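Local coordinates for protein Rv1364c/MT1410 (Mycobacterium tuberculosis, PDB 3KE6) that probably works as a PP2C-type serine phosphatase joined to an anti-sigma-factor kinase domain, regulating sigma-factor activity, at residues Y42-E47 with V73-E78. Numbering follows the deposited sequence.
Sequences YLVAAE and VGHGVE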
ATOM      1  N   TYR A  42      -2.757 -11.761   5.687  1.00 50.93           N
ATOM      2  CA  TYR A  42      -3.671 -12.002   6.781  1.00 51.04           C
ATOM      3  C   TYR A  42      -4.363 -13.360   6.748  1.00 51.20           C
ATOM      4  O   TYR A  42      -4.514 -13.977   5.698  1.00 50.75           O
ATOM      5  CB  TYR A  42      -4.714 -10.897   6.840  1.00 51.73           C
ATOM      6  CG  TYR A  42      -5.693 -10.876   5.688  1.00 52.99           C
ATOM      7  CD1 TYR A  42      -5.309 -10.436   4.425  1.00 55.20           C
ATOM      8  CD2 TYR A  42      -7.009 -11.276   5.863  1.00 55.35           C
ATOM      9  CE1 TYR A  42      -6.211 -10.414   3.366  1.00 53.54           C
ATOM     10  CE2 TYR A  42      -7.916 -11.246   4.807  1.00 55.28           C
ATOM     11  CZ  TYR A  42      -7.509 -10.815   3.566  1.00 53.07           C
ATOM     12  OH  TYR A  42      -8.405 -10.795   2.519  1.00 54.48           O
ATOM     13  N   LEU A  43      -4.760 -13.810   7.939  1.00 51.25           N
ATOM     14  CA  LEU A  43      -5.506 -15.038   8.132  1.00 50.98           C
ATOM     15  C   LEU A  43      -6.714 -14.716   9.002  1.00 51.16           C
ATOM     16  O   LEU A  43      -6.679 -13.793   9.829  1.00 50.56           O
ATOM     17  CB  LEU A  43      -4.645 -16.071   8.832  1.00 51.04           C
ATOM     18  CG  LEU A  43      -3.345 -16.459   8.132  1.00 51.12           C
ATOM     19  CD1 LEU A  43      -2.283 -15.391   8.325  1.00 51.45           C
ATOM     20  CD2 LEU A  43      -2.855 -17.804   8.641  1.00 50.67           C
ATOM     21  N   VAL A  44      -7.778 -15.486   8.812  1.00 51.62           N
ATOM     22  CA  VAL A  44      -9.023 -15.277   9.535  1.00 52.07           C
ATOM     23  C   VAL A  44      -9.367 -16.553  10.303  1.00 52.42           C
ATOM     24  O   VAL A  44      -9.540 -17.604   9.693  1.00 52.40           O
ATOM     25  CB  VAL A  44     -10.148 -14.883   8.548  1.00 52.17           C
ATOM     26  CG1 VAL A  44     -11.507 -15.227   9.097  1.00 53.40           C
ATOM     27  CG2 VAL A  44     -10.072 -13.391   8.224  1.00 52.09           C
ATOM     28  N   ALA A  45      -9.449 -16.448  11.637  1.00 52.98           N
ATOM     29  CA  ALA A  45      -9.708 -17.590  12.549  1.00 53.20           C
ATOM     30  C   ALA A  45     -10.885 -18.493  12.157  1.00 53.37           C
ATOM     31  O   ALA A  45     -10.799 -19.708  12.300  1.00 53.18           O
ATOM     32  CB  ALA A  45      -9.905 -17.086  13.984  1.00 53.03           C
ATOM     33  N   ALA A  46     -11.970 -17.901  11.662  1.00 53.90           N
ATOM     34  CA  ALA A  46     -13.152 -18.659  11.253  1.00 54.53           C
ATOM     35  C   ALA A  46     -12.908 -19.402   9.944  1.00 55.20           C
ATOM     36  O   ALA A  46     -11.861 -19.257   9.310  1.00 55.43           O
ATOM     37  CB  ALA A  46     -14.346 -17.739  11.112  1.00 54.35           C
ATOM     38  N   GLU A  47     -13.882 -20.209   9.547  1.00 55.92           N
ATOM     39  CA  GLU A  47     -13.809 -20.935   8.289  1.00 56.31           C
ATOM     40  C   GLU A  47     -14.852 -20.356   7.340  1.00 56.70           C
ATOM     41  O   GLU A  47     -15.918 -19.919   7.780  1.00 56.77           O
ATOM     42  CB  GLU A  47     -14.046 -22.433   8.529  1.00 56.47           C
ATOM     43  CG  GLU A  47     -13.377 -23.343   7.500  1.00 56.32           C
ATOM     44  CD  GLU A  47     -13.181 -24.771   7.995  1.00 56.98           C
ATOM     45  OE1 GLU A  47     -13.966 -25.234   8.854  1.00 59.10           O
ATOM     46  OE2 GLU A  47     -12.237 -25.435   7.514  1.00 59.49           O
ATOM     47  N   VAL A  73     -12.665  -6.983  19.537  1.00 62.70           N
ATOM     48  CA  VAL A  73     -12.799  -8.148  20.434  1.00 63.28           C
ATOM     49  C   VAL A  73     -13.825  -9.174  19.933  1.00 64.15           C
ATOM     50  O   VAL A  73     -14.907  -8.801  19.482  1.00 64.19           O
ATOM     51  CB  VAL A  73     -13.170  -7.745  21.906  1.00 63.27           C
ATOM     52  CG1 VAL A  73     -12.038  -6.964  22.560  1.00 62.71           C
ATOM     53  CG2 VAL A  73     -14.463  -6.944  21.957  1.00 63.38           C
ATOM     54  N   GLY A  74     -13.450 -10.456  19.975  1.00 64.96           N
ATOM     55  CA  GLY A  74     -14.411 -11.575  19.867  1.00 65.49           C
ATOM     56  C   GLY A  74     -14.963 -11.972  18.502  1.00 66.08           C
ATOM     57  O   GLY A  74     -16.187 -11.945  18.302  1.00 65.67           O
ATOM     58  N   HIS A  75     -14.069 -12.392  17.594  1.00 66.98           N
ATOM     59  CA  HIS A  75     -14.424 -12.744  16.186  1.00 66.87           C
ATOM     60  C   HIS A  75     -14.939 -14.180  15.946  1.00 66.91           C
ATOM     61  O   HIS A  75     -14.138 -15.129  16.026  1.00 67.49           O
ATOM     62  CB  HIS A  75     -13.215 -12.546  15.272  1.00 67.17           C
ATOM     63  CG  HIS A  75     -13.283 -13.345  14.004  1.00 68.59           C
ATOM     64  ND1 HIS A  75     -12.191 -14.005  13.482  1.00 77.35           N
ATOM     65  CD2 HIS A  75     -14.316 -13.610  13.165  1.00 75.50           C
ATOM     66  CE1 HIS A  75     -12.540 -14.623  12.368  1.00 76.65           C
ATOM     67  NE2 HIS A  75     -13.825 -14.399  12.151  1.00 78.20           N
ATOM     68  N   GLY A  76     -16.230 -14.368  15.620  1.00 66.05           N
ATOM     69  CA  GLY A  76     -17.266 -13.323  15.617  1.00 64.92           C
ATOM     70  C   GLY A  76     -17.726 -12.811  14.254  1.00 64.65           C
ATOM     71  O   GLY A  76     -17.034 -12.015  13.587  1.00 64.28           O
ATOM     72  N   VAL A  77     -18.909 -13.268  13.841  1.00 63.82           N
ATOM     73  CA  VAL A  77     -19.661 -12.604  12.770  1.00 63.08           C
ATOM     74  C   VAL A  77     -19.933 -11.170  13.215  1.00 62.26           C
ATOM     75  O   VAL A  77     -19.722 -10.226  12.456  1.00 62.24           O
ATOM     76  CB  VAL A  77     -21.004 -13.334  12.443  1.00 63.33           C
ATOM     77  CG1 VAL A  77     -21.645 -13.945  13.708  1.00 64.14           C
ATOM     78  CG2 VAL A  77     -21.980 -12.395  11.728  1.00 63.41           C
ATOM     79  N   GLU A  78     -20.376 -11.032  14.463  1.00 61.24           N
ATOM     80  CA  GLU A  78     -20.595  -9.729  15.097  1.00 60.49           C
ATOM     81  C   GLU A  78     -19.338  -8.857  15.092  1.00 59.39           C
ATOM     82  O   GLU A  78     -19.435  -7.637  14.936  1.00 59.72           O
ATOM     83  CB  GLU A  78     -21.064  -9.911  16.548  1.00 60.30           C
ATOM     84  CG  GLU A  78     -22.483 -10.438  16.689  1.00 60.97           C
ATOM     85  CD  GLU A  78     -22.852 -10.827  18.136  1.00 61.89           C
ATOM     86  OE1 GLU A  78     -22.081 -11.575  18.791  1.00 63.85           O
ATOM     87  OE2 GLU A  78     -23.930 -10.393  18.615  1.00 63.78           O
TER
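His-75 reaches across to the turn Val-44 to Ala-46, and its ring carries every contact between 42-47 and 73-78. From CB, which points at the turn, the side chain runs out with CG anti to the backbone N (chi1 157°), and this extended course brings the far side of the imidazole to the other segment. ND1 comes first, 3.9 Å from Ala-45 CB. CE1 meets all three residues of the turn: Ala-46 N at 3.4 Å and Val-44 CG1 at 3.5 Å, both oblique to the ring. Ala-45 N sits instead at the ring edge, close to its plane, 3.7 Å from CE1. NE2 then meets Ala-46 CB at 3.5 Å. Val-44 crosses the histidine at about a right angle and offers CG1, the branch anti to its own backbone N. Ala-45 and Ala-46 present only methyls, so the flat ring meets backbone N atoms as well as side chains. Asp-248 accepts a hydrogen bond from Ala-45 N through OD1, tying the turn to the residue after the manganese ligand Asp-247. His-75 itself lies just before Gly-76, the N-cap residue of helix 77-95. With a manganese ion about 5 Å from its side chain, His-75 is a neighbour of the metal rather than a listed ligand, and the contact lies beside a manganese site consistent with the two-metal centre of PP2C-type phosphatases.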